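PDB 3KG7: CurH from Lyngbya majuscula, which probably catalyses the loss of water from a carrier-bound beta-hydroxyacyl intermediate, as the dehydratase domain of a curacin polyketide synthase module. Local coordinates for residues P36-H41 / P47-V52; V224-W229 / Q259-D264; G13-L18 / T24-D29; A67-N72 / V98-V103. All blocks are in the same frame, centred on the assembly; numbering follows the deposited sequence.

Contact 1 (P36-H41 / P47-V52); sequences PWIGDH and PVIPGV
The P50 ring slides past one face of the H41 imidazole, in the opposite direction. P50 CD sits over that face in a CH-pi contact, 3.7 Å from the centroid of the H41 ring. The imidazole reaches this place because CG is anti to the backbone N (chi1 -177°). At the ring edge, H41 ND1 donates to V48 O over 2.6 Å. That bond is bent, and V48 O lies 23° out of the imidazole plane. The backbone adds a straighter bond, V48 N to H41 O at 3.1 Å. V48 thus grips H41 at both backbone and ring, which limits rotation of the imidazole. With a leucine in place of the histidine, V48 O is likely to lose its ring donor and P50 its flat partner.

Apolar groups pack behind this pair. W37 brings CZ3, on its ring edge, to within 4.1 Å of P50 CD. I38 lays CG1 over a face of the W37 indole and points CD1 at I49 CG1, 3.9 Å away. W37 NE1 is hydrogen-bonded to H35. P50 also touches D206 of helix 202-207.

H41 and P50 have the spacing of the histidine and final proline in the HxxxGxxxxP motif of dehydratase domains. In relatives that histidine is catalytic, so H41, at the start of strand 41-43, and the P50 loop leading into helix 52-62 of the hotdog fold probably line the active site.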
loop_
_atom_site.group_PDB
_atom_site.type_symbol
_atom_site.label_atom_id
_atom_site.label_comp_id
_atom_site.label_asym_id
_atom_site.label_seq_id
_atom_site.Cartn_x
_atom_site.Cartn_y
_atom_site.Cartn_z
ATOM N N PRO C 36 -18.948 2.886 14.917
ATOM C CA PRO C 36 -20.348 2.809 15.305
ATOM C C PRO C 36 -21.183 4.006 14.879
ATOM O O PRO C 36 -22.400 3.879 14.761
ATOM C CB PRO C 36 -20.286 2.732 16.834
ATOM C CG PRO C 36 -18.942 3.203 17.197
ATOM C CD PRO C 36 -18.067 2.739 16.085
ATOM N N TRP C 37 -20.543 5.149 14.650
ATOM C CA TRP C 37 -21.269 6.378 14.300
ATOM C C TRP C 37 -22.077 6.259 13.015
ATOM O O TRP C 37 -23.125 6.881 12.888
ATOM C CB TRP C 37 -20.332 7.588 14.225
ATOM C CG TRP C 37 -19.237 7.502 13.192
ATOM C CD1 TRP C 37 -17.995 6.954 13.358
ATOM C CD2 TRP C 37 -19.281 8.000 11.850
ATOM N NE1 TRP C 37 -17.268 7.071 12.195
ATOM C CE2 TRP C 37 -18.032 7.714 11.256
ATOM C CE3 TRP C 37 -20.258 8.659 11.086
ATOM C CZ2 TRP C 37 -17.730 8.065 9.935
ATOM C CZ3 TRP C 37 -19.957 9.006 9.769
ATOM C CH2 TRP C 37 -18.697 8.710 9.211
ATOM N N ILE C 38 -21.596 5.455 12.071
ATOM C CA ILE C 38 -22.299 5.288 10.796
ATOM C C ILE C 38 -23.711 4.768 11.034
ATOM O O ILE C 38 -24.654 5.175 10.360
ATOM C CB ILE C 38 -21.553 4.363 9.823
ATOM C CG1 ILE C 38 -20.119 4.854 9.636
ATOM C CG2 ILE C 38 -22.285 4.284 8.479
ATOM C CD1 ILE C 38 -19.233 3.857 8.969
ATOM N N GLY C 39 -23.855 3.889 12.019
ATOM C CA GLY C 39 -25.152 3.353 12.395
ATOM C C GLY C 39 -26.149 4.403 12.833
ATOM O O GLY C 39 -27.348 4.140 12.878
ATOM N N ASP C 40 -25.659 5.597 13.158
ATOM C CA ASP C 40 -26.535 6.703 13.536
ATOM C C ASP C 40 -26.704 7.758 12.427
ATOM O O ASP C 40 -27.333 8.798 12.645
ATOM C CB ASP C 40 -26.096 7.318 14.873
ATOM C CG ASP C 40 -26.558 6.495 16.083
ATOM O OD1 ASP C 40 -27.596 5.790 16.006
ATOM O OD2 ASP C 40 -25.873 6.560 17.126
ATOM N N HIS C 41 -26.142 7.486 11.247
ATOM C CA HIS C 41 -26.444 8.272 10.041
ATOM C C HIS C 41 -27.234 7.405 9.057
ATOM O O HIS C 41 -26.664 6.772 8.163
ATOM C CB HIS C 41 -25.173 8.833 9.381
ATOM C CG HIS C 41 -25.455 9.693 8.186
ATOM N ND1 HIS C 41 -25.429 9.208 6.897
ATOM C CD2 HIS C 41 -25.802 10.999 8.089
ATOM C CE1 HIS C 41 -25.735 10.180 6.055
ATOM N NE2 HIS C 41 -25.962 11.278 6.753
ATOM N N PRO C 47 -27.502 2.377 7.356
ATOM C CA PRO C 47 -26.302 3.120 7.726
ATOM C C PRO C 47 -25.499 3.461 6.477
ATOM O O PRO C 47 -25.108 2.565 5.715
ATOM C CB PRO C 47 -25.532 2.135 8.616
ATOM C CG PRO C 47 -26.578 1.165 9.108
ATOM C CD PRO C 47 -27.541 1.036 7.970
ATOM N N VAL C 48 -25.293 4.760 6.265
ATOM C CA VAL C 48 -24.562 5.275 5.105
ATOM C C VAL C 48 -23.571 6.330 5.554
ATOM O O VAL C 48 -23.884 7.130 6.434
ATOM C CB VAL C 48 -25.523 5.931 4.081
ATOM C CG1 VAL C 48 -24.744 6.587 2.949
ATOM C CG2 VAL C 48 -26.523 4.905 3.530
ATOM N N ILE C 49 -22.388 6.328 4.940
ATOM C CA ILE C 49 -21.355 7.353 5.164
ATOM C C ILE C 49 -21.665 8.583 4.324
ATOM O O ILE C 49 -21.624 8.510 3.089
ATOM C CB ILE C 49 -19.970 6.869 4.714
ATOM C CG1 ILE C 49 -19.524 5.637 5.490
ATOM C CG2 ILE C 49 -18.930 7.992 4.843
ATOM C CD1 ILE C 49 -18.170 5.152 5.064
ATOM N N PRO C 50 -21.953 9.725 4.973
ATOM C CA PRO C 50 -22.166 10.934 4.179
ATOM C C PRO C 50 -20.866 11.385 3.488
ATOM O O PRO C 50 -19.760 11.263 4.047
ATOM C CB PRO C 50 -22.648 11.959 5.206
ATOM C CG PRO C 50 -22.069 11.480 6.497
ATOM C CD PRO C 50 -22.077 9.982 6.418
ATOM N N GLY C 51 -21.033 11.876 2.262
ATOM C CA GLY C 51 -19.927 12.274 1.389
ATOM C C GLY C 51 -18.858 13.133 2.031
ATOM O O GLY C 51 -17.662 12.884 1.835
ATOM N N VAL C 52 -19.273 14.139 2.801
ATOM C CA VAL C 52 -18.308 15.049 3.440
ATOM C C VAL C 52 -17.266 14.357 4.346
ATOM O O VAL C 52 -16.231 14.945 4.663
ATOM C CB VAL C 52 -18.983 16.245 4.178
ATOM C CG1 VAL C 52 -19.739 17.130 3.185
ATOM C CG2 VAL C 52 -19.889 15.773 5.323
#

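Contact 2 (V224-W229 / Q259-D264); sequences VFWAPW and QTRSYD
W226 and R261 pack ring against chain. R261 CG lies 3.7 Å from W226 CH2, and R261 CD stands over the six-membered ring, 4.0 Å from its centroid. W226 has CG anti to its carbonyl carbon (chi1 -79°), and the indole reaches across to the arginine. The R261 chain is extended at first and then bends at chi3 (81°), which carries the guanidinium away from a stacked position. The two planes are 78° apart, and CD, not the guanidinium, lies over the indole face. The charged end is taken up by D214 in a salt bridge and by S252 in a hydrogen bond.

W229 makes a second, smaller contact. Its CZ3 comes 3.6 Å from T260 CG2, and the methyl approaches obliquely. T260 opens its strand at a G1 beta bulge, where Q259 and T260 both face N255.

Strands 225-236 and 260-268 are not neighbours. Strand 274-286 runs between them, and the tryptophans and R261 reach across one side of it in the second hotdog unit. Across the contact itself the chemistry is apolar: the W226 face probably shields the arginine methylenes from water, while D214 probably balances the charge and F218 adds a cation-pi contact.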
loop_
_atom_site.group_PDB
_atom_site.type_symbol
_atom_site.label_atom_id
_atom_site.label_comp_id
_atom_site.label_asym_id
_atom_site.label_seq_id
_atom_site.Cartn_x
_atom_site.Cartn_y
_atom_site.Cartn_z
ATOM N N VAL C 224 -38.131 10.958 -1.039
ATOM C CA VAL C 224 -36.875 10.870 -1.781
ATOM C C VAL C 224 -35.786 11.717 -1.128
ATOM O O VAL C 224 -36.025 12.867 -0.761
ATOM C CB VAL C 224 -37.083 11.291 -3.264
ATOM C CG1 VAL C 224 -35.751 11.515 -3.986
ATOM C CG2 VAL C 224 -37.936 10.252 -4.001
ATOM N N PHE C 225 -34.596 11.133 -0.996
ATOM C CA PHE C 225 -33.442 11.764 -0.339
ATOM C C PHE C 225 -32.702 12.754 -1.240
ATOM O O PHE C 225 -32.639 12.576 -2.459
ATOM C CB PHE C 225 -32.476 10.668 0.141
ATOM C CG PHE C 225 -31.274 11.175 0.892
ATOM C CD1 PHE C 225 -31.419 11.918 2.065
ATOM C CD2 PHE C 225 -29.986 10.861 0.449
ATOM C CE1 PHE C 225 -30.291 12.371 2.769
ATOM C CE2 PHE C 225 -28.856 11.301 1.145
ATOM C CZ PHE C 225 -29.007 12.058 2.305
ATOM N N TRP C 226 -32.153 13.800 -0.622
ATOM C CA TRP C 226 -31.250 14.746 -1.287
ATOM C C TRP C 226 -29.795 14.376 -0.976
ATOM O O TRP C 226 -29.280 14.729 0.090
ATOM C CB TRP C 226 -31.507 16.178 -0.802
ATOM C CG TRP C 226 -32.695 16.895 -1.393
ATOM C CD1 TRP C 226 -33.900 17.116 -0.786
ATOM C CD2 TRP C 226 -32.776 17.524 -2.681
ATOM N NE1 TRP C 226 -34.733 17.827 -1.620
ATOM C CE2 TRP C 226 -34.069 18.092 -2.788
ATOM C CE3 TRP C 226 -31.889 17.655 -3.758
ATOM C CZ2 TRP C 226 -34.497 18.782 -3.934
ATOM C CZ3 TRP C 226 -32.316 18.346 -4.899
ATOM C CH2 TRP C 226 -33.609 18.897 -4.974
ATOM N N ALA C 227 -29.142 13.677 -1.906
ATOM C CA ALA C 227 -27.759 13.210 -1.721
ATOM C C ALA C 227 -26.720 14.235 -2.163
ATOM O O ALA C 227 -26.813 14.765 -3.274
ATOM C CB ALA C 227 -27.531 11.910 -2.462
ATOM N N PRO C 228 -25.736 14.526 -1.289
ATOM C CA PRO C 228 -24.581 15.321 -1.692
ATOM C C PRO C 228 -23.954 14.757 -2.963
ATOM O O PRO C 228 -23.754 13.550 -3.075
ATOM C CB PRO C 228 -23.628 15.173 -0.504
ATOM C CG PRO C 228 -24.527 14.964 0.664
ATOM C CD PRO C 228 -25.679 14.154 0.138
ATOM N N TRP C 229 -23.657 15.635 -3.915
ATOM C CA TRP C 229 -23.200 15.206 -5.233
ATOM C C TRP C 229 -21.828 15.766 -5.614
ATOM O O TRP C 229 -21.000 15.065 -6.204
ATOM C CB TRP C 229 -24.250 15.561 -6.289
ATOM C CG TRP C 229 -23.857 15.192 -7.687
ATOM C CD1 TRP C 229 -23.372 13.986 -8.117
ATOM C CD2 TRP C 229 -23.928 16.033 -8.846
ATOM N NE1 TRP C 229 -23.131 14.029 -9.470
ATOM C CE2 TRP C 229 -23.463 15.272 -9.943
ATOM C CE3 TRP C 229 -24.335 17.358 -9.064
ATOM C CZ2 TRP C 229 -23.394 15.794 -11.242
ATOM C CZ3 TRP C 229 -24.263 17.876 -10.357
ATOM C CH2 TRP C 229 -23.799 17.092 -11.429
ATOM N N GLN C 259 -31.088 19.974 -12.396
ATOM C CA GLN C 259 -31.711 19.473 -11.155
ATOM C C GLN C 259 -30.769 19.259 -9.961
ATOM O O GLN C 259 -30.470 18.119 -9.591
ATOM C CB GLN C 259 -32.517 18.197 -11.448
ATOM C CG GLN C 259 -33.636 17.896 -10.444
ATOM C CD GLN C 259 -34.818 18.857 -10.542
ATOM O OE1 GLN C 259 -35.061 19.470 -11.585
ATOM N NE2 GLN C 259 -35.560 18.984 -9.449
ATOM N N THR C 260 -30.319 20.362 -9.367
ATOM C CA THR C 260 -29.437 20.341 -8.196
ATOM C C THR C 260 -29.714 21.557 -7.321
ATOM O O THR C 260 -30.018 22.634 -7.836
ATOM C CB THR C 260 -27.939 20.401 -8.591
ATOM O OG1 THR C 260 -27.670 21.610 -9.323
ATOM C CG2 THR C 260 -27.523 19.198 -9.429
ATOM N N ARG C 261 -29.614 21.391 -6.004
ATOM C CA ARG C 261 -29.624 22.534 -5.083
ATOM C C ARG C 261 -28.214 22.743 -4.558
ATOM O O ARG C 261 -27.585 21.789 -4.101
ATOM C CB ARG C 261 -30.566 22.306 -3.899
ATOM C CG ARG C 261 -32.025 22.153 -4.250
ATOM C CD ARG C 261 -32.858 22.071 -2.989
ATOM N NE ARG C 261 -33.130 23.391 -2.424
ATOM C CZ ARG C 261 -34.232 24.102 -2.662
ATOM N NH1 ARG C 261 -35.184 23.631 -3.458
ATOM N NH2 ARG C 261 -34.387 25.293 -2.102
ATOM N N SER C 262 -27.715 23.975 -4.620
ATOM C CA SER C 262 -26.354 24.271 -4.156
ATOM C C SER C 262 -26.323 25.445 -3.191
ATOM O O SER C 262 -27.116 26.385 -3.322
ATOM C CB SER C 262 -25.427 24.569 -5.334
ATOM O OG SER C 262 -25.759 23.786 -6.464
ATOM N N TYR C 263 -25.398 25.394 -2.232
ATOM C CA TYR C 263 -25.237 26.482 -1.257
ATOM C C TYR C 263 -23.842 26.590 -0.635
ATOM O O TYR C 263 -22.959 25.775 -0.904
ATOM C CB TYR C 263 -26.344 26.461 -0.176
ATOM C CG TYR C 263 -26.554 25.146 0.551
ATOM C CD1 TYR C 263 -27.302 24.113 -0.026
ATOM C CD2 TYR C 263 -26.037 24.947 1.832
ATOM C CE1 TYR C 263 -27.505 22.901 0.647
ATOM C CE2 TYR C 263 -26.238 23.740 2.516
ATOM C CZ TYR C 263 -26.970 22.722 1.917
ATOM O OH TYR C 263 -27.163 21.533 2.587
ATOM N N ASP C 264 -23.661 27.622 0.186
ATOM C CA ASP C 264 -22.377 27.928 0.821
ATOM C C ASP C 264 -22.501 27.952 2.334
ATOM O O ASP C 264 -23.524 28.378 2.874
ATOM C CB ASP C 264 -21.865 29.287 0.338
ATOM C CG ASP C 264 -21.681 29.330 -1.153
ATOM O OD1 ASP C 264 -21.113 28.363 -1.707
ATOM O OD2 ASP C 264 -22.120 30.322 -1.771
#

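Contact 3 (G13-L18 / T24-D29); sequences GNKLEL and TIYHQD
The H27 imidazole has N14 CB over one face, 3.8 Å from the ring centroid. H27 holds its ring between the backbone N and the carbonyl carbon (chi1 63°), which turns it back toward N14. The N14 amide turns to the backbone: ND2 donates to H27 O at 3.2 Å, and that oxygen lies close to the amide plane. The N14 backbone N reaches the same oxygen at 2.9 Å, from the opposite face of the carbonyl plane. The Y26 ring meets K15 obliquely, with K15 CG 3.6 Å from Y26 CE1. The two side chains lie side by side, and K15 CE passes Y26 OH. The K15 methylenes would probably lose their neighbour with an alanine at this tyrosine, and a gap would open against L90 and A61.

The backbones form an antiparallel hairpin. L16 and I25 exchange two bonds, and K15 pairs with Y26 without any. L18 CD1 packs on I25 CD1 at 3.7 Å. E17 OE1 holds R108 of the second subunit in a salt bridge; OE2 pairs with K15 NZ in a salt bridge whose hydrogen bond is weak. L16 and L18 each pack on their own counterpart in that subunit. Backbone bonds therefore fix the hairpin, while its L16 and I25 side, with L18, and the E17 charge serve the dimer interface.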
loop_
_atom_site.group_PDB
_atom_site.type_symbol
_atom_site.label_atom_id
_atom_site.label_comp_id
_atom_site.label_asym_id
_atom_site.label_seq_id
_atom_site.Cartn_x
_atom_site.Cartn_y
_atom_site.Cartn_z
ATOM N N GLY C 13 -7.261 4.763 9.336
ATOM C CA GLY C 13 -6.752 3.403 9.298
ATOM C C GLY C 13 -5.242 3.382 9.209
ATOM O O GLY C 13 -4.556 4.236 9.793
ATOM N N ASN C 14 -4.736 2.409 8.458
ATOM C CA ASN C 14 -3.309 2.186 8.321
ATOM C C ASN C 14 -2.699 2.980 7.191
ATOM O O ASN C 14 -3.240 3.001 6.093
ATOM C CB ASN C 14 -3.045 0.707 8.077
ATOM C CG ASN C 14 -3.488 -0.143 9.214
ATOM O OD1 ASN C 14 -2.740 -0.369 10.164
ATOM N ND2 ASN C 14 -4.713 -0.632 9.132
ATOM N N LYS C 15 -1.547 3.582 7.464
ATOM C CA LYS C 15 -0.821 4.388 6.498
ATOM C C LYS C 15 0.235 3.547 5.797
ATOM O O LYS C 15 1.062 2.908 6.456
ATOM C CB LYS C 15 -0.145 5.557 7.226
ATOM C CG LYS C 15 0.415 6.616 6.313
ATOM C CD LYS C 15 1.326 7.587 7.029
ATOM C CE LYS C 15 1.569 8.806 6.148
ATOM N NZ LYS C 15 2.588 9.756 6.670
ATOM N N LEU C 16 0.213 3.549 4.466
ATOM C CA LEU C 16 1.267 2.904 3.692
ATOM C C LEU C 16 1.824 3.860 2.658
ATOM O O LEU C 16 1.081 4.388 1.845
ATOM C CB LEU C 16 0.761 1.625 3.025
ATOM C CG LEU C 16 1.845 0.644 2.560
ATOM C CD1 LEU C 16 2.717 0.170 3.711
ATOM C CD2 LEU C 16 1.198 -0.543 1.874
ATOM N N GLU C 17 3.136 4.086 2.713
ATOM C CA GLU C 17 3.833 4.904 1.724
ATOM C C GLU C 17 4.437 4.026 0.636
ATOM O O GLU C 17 5.244 3.126 0.914
ATOM C CB GLU C 17 4.914 5.746 2.393
ATOM C CG GLU C 17 4.377 7.014 3.049
ATOM C CD GLU C 17 5.334 7.641 4.070
ATOM O OE1 GLU C 17 6.426 7.085 4.323
ATOM O OE2 GLU C 17 4.977 8.699 4.631
ATOM N N LEU C 18 4.039 4.288 -0.604
ATOM C CA LEU C 18 4.460 3.458 -1.719
ATOM C C LEU C 18 5.820 3.866 -2.215
ATOM O O LEU C 18 6.050 5.011 -2.578
ATOM C CB LEU C 18 3.407 3.455 -2.822
ATOM C CG LEU C 18 2.093 2.863 -2.309
ATOM C CD1 LEU C 18 1.135 2.679 -3.446
ATOM C CD2 LEU C 18 2.334 1.531 -1.590
ATOM N N THR C 24 0.462 7.518 -1.142
ATOM C CA THR C 24 0.123 7.119 0.208
ATOM C C THR C 24 -1.257 6.478 0.195
ATOM O O THR C 24 -2.215 7.045 -0.347
ATOM C CB THR C 24 0.108 8.342 1.139
ATOM O OG1 THR C 24 1.338 9.059 0.998
ATOM C CG2 THR C 24 -0.035 7.924 2.586
ATOM N N ILE C 25 -1.358 5.280 0.761
ATOM C CA ILE C 25 -2.655 4.616 0.893
ATOM C C ILE C 25 -3.001 4.554 2.357
ATOM O O ILE C 25 -2.174 4.156 3.169
ATOM C CB ILE C 25 -2.682 3.160 0.351
ATOM C CG1 ILE C 25 -2.111 3.072 -1.053
ATOM C CG2 ILE C 25 -4.112 2.609 0.314
ATOM C CD1 ILE C 25 -1.818 1.644 -1.475
ATOM N N TYR C 26 -4.225 4.955 2.682
ATOM C CA TYR C 26 -4.788 4.717 3.989
ATOM C C TYR C 26 -5.852 3.627 3.881
ATOM O O TYR C 26 -6.891 3.814 3.243
ATOM C CB TYR C 26 -5.368 6.003 4.546
ATOM C CG TYR C 26 -4.354 7.124 4.695
ATOM C CD1 TYR C 26 -3.698 7.344 5.916
ATOM C CD2 TYR C 26 -4.058 7.977 3.618
ATOM C CE1 TYR C 26 -2.769 8.372 6.063
ATOM C CE2 TYR C 26 -3.125 9.014 3.758
ATOM C CZ TYR C 26 -2.490 9.202 4.984
ATOM O OH TYR C 26 -1.572 10.220 5.132
ATOM N N HIS C 27 -5.582 2.474 4.483
ATOM C CA HIS C 27 -6.493 1.346 4.357
ATOM C C HIS C 27 -7.018 0.864 5.693
ATOM O O HIS C 27 -6.268 0.770 6.661
ATOM C CB HIS C 27 -5.842 0.212 3.567
ATOM C CG HIS C 27 -4.629 -0.371 4.216
ATOM N ND1 HIS C 27 -4.638 -1.605 4.832
ATOM C CD2 HIS C 27 -3.364 0.099 4.329
ATOM C CE1 HIS C 27 -3.430 -1.871 5.297
ATOM N NE2 HIS C 27 -2.638 -0.853 5.008
ATOM N N GLN C 28 -8.314 0.570 5.738
ATOM C CA GLN C 28 -8.967 0.061 6.944
ATOM C C GLN C 28 -10.201 -0.729 6.573
ATOM O O GLN C 28 -10.698 -0.628 5.453
ATOM C CB GLN C 28 -9.396 1.211 7.856
ATOM C CG GLN C 28 -10.569 2.013 7.309
ATOM C CD GLN C 28 -10.770 3.318 8.035
ATOM O OE1 GLN C 28 -10.787 3.355 9.263
ATOM N NE2 GLN C 28 -10.925 4.405 7.279
ATOM N N ASP C 29 -10.706 -1.494 7.532
ATOM C CA ASP C 29 -11.974 -2.178 7.366
ATOM C C ASP C 29 -13.060 -1.394 8.077
ATOM O O ASP C 29 -13.007 -1.212 9.297
ATOM C CB ASP C 29 -11.877 -3.620 7.872
ATOM C CG ASP C 29 -11.071 -4.509 6.934
ATOM O OD1 ASP C 29 -11.438 -5.688 6.761
ATOM O OD2 ASP C 29 -10.076 -4.028 6.347
#

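Contact 4 (A67-N72 / V98-V103); sequences AVEDIN and VGKQFV
E69 and K100 lie on backbones that never come close: the nearest CA atoms of the two segments, those of E69 and F102, are 9.7 Å apart. At D70 the strand turns a corner, with phi and psi both positive (48° and 59°). Side chains alone close the distance. K100 NZ meets E69 OE1 at 3.1 Å in a salt bridge with a hydrogen bond, and approaches nearly along the C-O axis.

The two chains cross at about a right angle. E69 CG sits between its backbone N and carbonyl carbon, and the chain beyond it is extended. K100 runs straight until its last torsion, where a bend (chi4 -86°) turns the ammonium toward the carboxylate.

Strand 117-124 lies between strands 66-73 and 101-109 in the first hotdog unit, so the salt bridge spans the end of that strand, near S125 and E126. The other side of the strands packs on the hotdog helix 52-62, through V68 and V103. E69 OE2 has a weak hydrogen bond with S125 OG and lies near the like charge of E233. K100 probably eases that repulsion. The lysine also has a long, weak ion pair with E126. D96 accepts a hydrogen bond from the K100 backbone N, which anchors the turn leading into strand 101-109.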
loop_
_atom_site.group_PDB
_atom_site.type_symbol
_atom_site.label_atom_id
_atom_site.label_comp_id
_atom_site.label_asym_id
_atom_site.label_seq_id
_atom_site.Cartn_x
_atom_site.Cartn_y
_atom_site.Cartn_z
ATOM N N ALA C 67 -6.854 23.315 1.655
ATOM C CA ALA C 67 -7.976 23.605 0.783
ATOM C C ALA C 67 -8.203 22.402 -0.116
ATOM O O ALA C 67 -7.259 21.842 -0.666
ATOM C CB ALA C 67 -7.686 24.834 -0.041
ATOM N N VAL C 68 -9.457 21.987 -0.247
ATOM C CA VAL C 68 -9.785 20.815 -1.064
ATOM C C VAL C 68 -10.764 21.217 -2.141
ATOM O O VAL C 68 -11.797 21.821 -1.852
ATOM C CB VAL C 68 -10.361 19.659 -0.230
ATOM C CG1 VAL C 68 -10.404 18.399 -1.061
ATOM C CG2 VAL C 68 -9.502 19.413 1.009
ATOM N N GLU C 69 -10.435 20.903 -3.386
ATOM C CA GLU C 69 -11.245 21.378 -4.503
ATOM C C GLU C 69 -11.703 20.272 -5.446
ATOM O O GLU C 69 -11.159 19.169 -5.432
ATOM C CB GLU C 69 -10.540 22.520 -5.255
ATOM C CG GLU C 69 -9.066 22.301 -5.553
ATOM C CD GLU C 69 -8.325 23.607 -5.818
ATOM O OE1 GLU C 69 -7.551 23.669 -6.800
ATOM O OE2 GLU C 69 -8.515 24.577 -5.046
ATOM N N ASP C 70 -12.719 20.590 -6.252
ATOM C CA ASP C 70 -13.346 19.654 -7.206
ATOM C C ASP C 70 -13.686 18.308 -6.569
ATOM O O ASP C 70 -13.205 17.252 -7.000
ATOM C CB ASP C 70 -12.477 19.461 -8.450
ATOM C CG ASP C 70 -12.118 20.773 -9.113
ATOM O OD1 ASP C 70 -11.139 21.422 -8.673
ATOM O OD2 ASP C 70 -12.817 21.150 -10.080
ATOM N N ILE C 71 -14.512 18.370 -5.530
ATOM C CA ILE C 71 -14.918 17.195 -4.778
ATOM C C ILE C 71 -16.149 16.597 -5.433
ATOM O O ILE C 71 -17.120 17.309 -5.696
ATOM C CB ILE C 71 -15.232 17.538 -3.301
ATOM C CG1 ILE C 71 -14.018 18.196 -2.625
ATOM C CG2 ILE C 71 -15.658 16.274 -2.540
ATOM C CD1 ILE C 71 -14.363 19.061 -1.420
ATOM N N ASN C 72 -16.091 15.299 -5.722
ATOM C CA ASN C 72 -17.253 14.566 -6.233
ATOM C C ASN C 72 -17.552 13.306 -5.435
ATOM O O ASN C 72 -16.637 12.586 -5.001
ATOM C CB ASN C 72 -17.080 14.188 -7.702
ATOM C CG ASN C 72 -16.624 15.348 -8.556
ATOM O OD1 ASN C 72 -15.475 15.797 -8.447
ATOM N ND2 ASN C 72 -17.511 15.831 -9.424
ATOM N N VAL C 98 1.669 21.096 -11.016
ATOM C CA VAL C 98 1.112 22.275 -10.346
ATOM C C VAL C 98 1.159 22.101 -8.822
ATOM O O VAL C 98 0.881 23.033 -8.074
ATOM C CB VAL C 98 -0.335 22.597 -10.802
ATOM C CG1 VAL C 98 -0.619 24.097 -10.649
ATOM C CG2 VAL C 98 -0.557 22.176 -12.247
ATOM N N GLY C 99 1.528 20.904 -8.377
ATOM C CA GLY C 99 1.672 20.610 -6.959
ATOM C C GLY C 99 0.397 20.169 -6.268
ATOM O O GLY C 99 0.359 20.095 -5.044
ATOM N N LYS C 100 -0.645 19.891 -7.053
ATOM C CA LYS C 100 -1.919 19.371 -6.553
ATOM C C LYS C 100 -1.823 17.869 -6.277
ATOM O O LYS C 100 -1.132 17.142 -6.996
ATOM C CB LYS C 100 -3.028 19.566 -7.588
ATOM C CG LYS C 100 -3.399 20.991 -7.931
ATOM C CD LYS C 100 -4.699 21.005 -8.711
ATOM C CE LYS C 100 -4.777 22.191 -9.653
ATOM N NZ LYS C 100 -5.311 23.395 -8.976
ATOM N N GLN C 101 -2.529 17.409 -5.244
ATOM C CA GLN C 101 -2.579 15.982 -4.907
ATOM C C GLN C 101 -3.987 15.452 -5.150
ATOM O O GLN C 101 -4.953 15.897 -4.518
ATOM C CB GLN C 101 -2.189 15.733 -3.442
ATOM C CG GLN C 101 -0.767 16.109 -3.062
ATOM C CD GLN C 101 -0.597 16.293 -1.552
ATOM O OE1 GLN C 101 -0.057 15.420 -0.859
ATOM N NE2 GLN C 101 -1.074 17.422 -1.037
ATOM N N PHE C 102 -4.101 14.511 -6.076
ATOM C CA PHE C 102 -5.377 13.867 -6.349
ATOM C C PHE C 102 -5.677 12.859 -5.235
ATOM O O PHE C 102 -4.765 12.203 -4.718
ATOM C CB PHE C 102 -5.342 13.192 -7.720
ATOM C CG PHE C 102 -6.688 12.788 -8.235
ATOM C CD1 PHE C 102 -7.744 13.696 -8.261
ATOM C CD2 PHE C 102 -6.902 11.496 -8.720
ATOM C CE1 PHE C 102 -8.997 13.313 -8.743
ATOM C CE2 PHE C 102 -8.145 11.108 -9.210
ATOM C CZ PHE C 102 -9.195 12.014 -9.222
ATOM N N VAL C 103 -6.943 12.768 -4.844
ATOM C CA VAL C 103 -7.367 11.839 -3.797
ATOM C C VAL C 103 -8.568 11.057 -4.298
ATOM O O VAL C 103 -9.477 11.627 -4.908
ATOM C CB VAL C 103 -7.754 12.582 -2.491
ATOM C CG1 VAL C 103 -8.284 11.606 -1.437
ATOM C CG2 VAL C 103 -6.569 13.387 -1.932
#

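Along the chain the order is contact 3, contact 1, contact 4 and contact 2. Contacts 1, 3 and 4 lie in the first hotdog unit, and contact 2 in the second. Contact 3 is at the edge of the chain's strands, against the second subunit. It is about 31 Å from contact 2 between centres, on opposite sides of the chain's centre. Contacts 2 and 4 touch where strands 225-236 and 66-73 run side by side: W229 O is 4.3 Å from N72 CB. This seam joins the two units of the double hotdog. Contacts 1 and 3 are about 21 Å apart between centres and about 8 Å between nearest atoms. The probable active-site residues are thus set apart from the dimer edge.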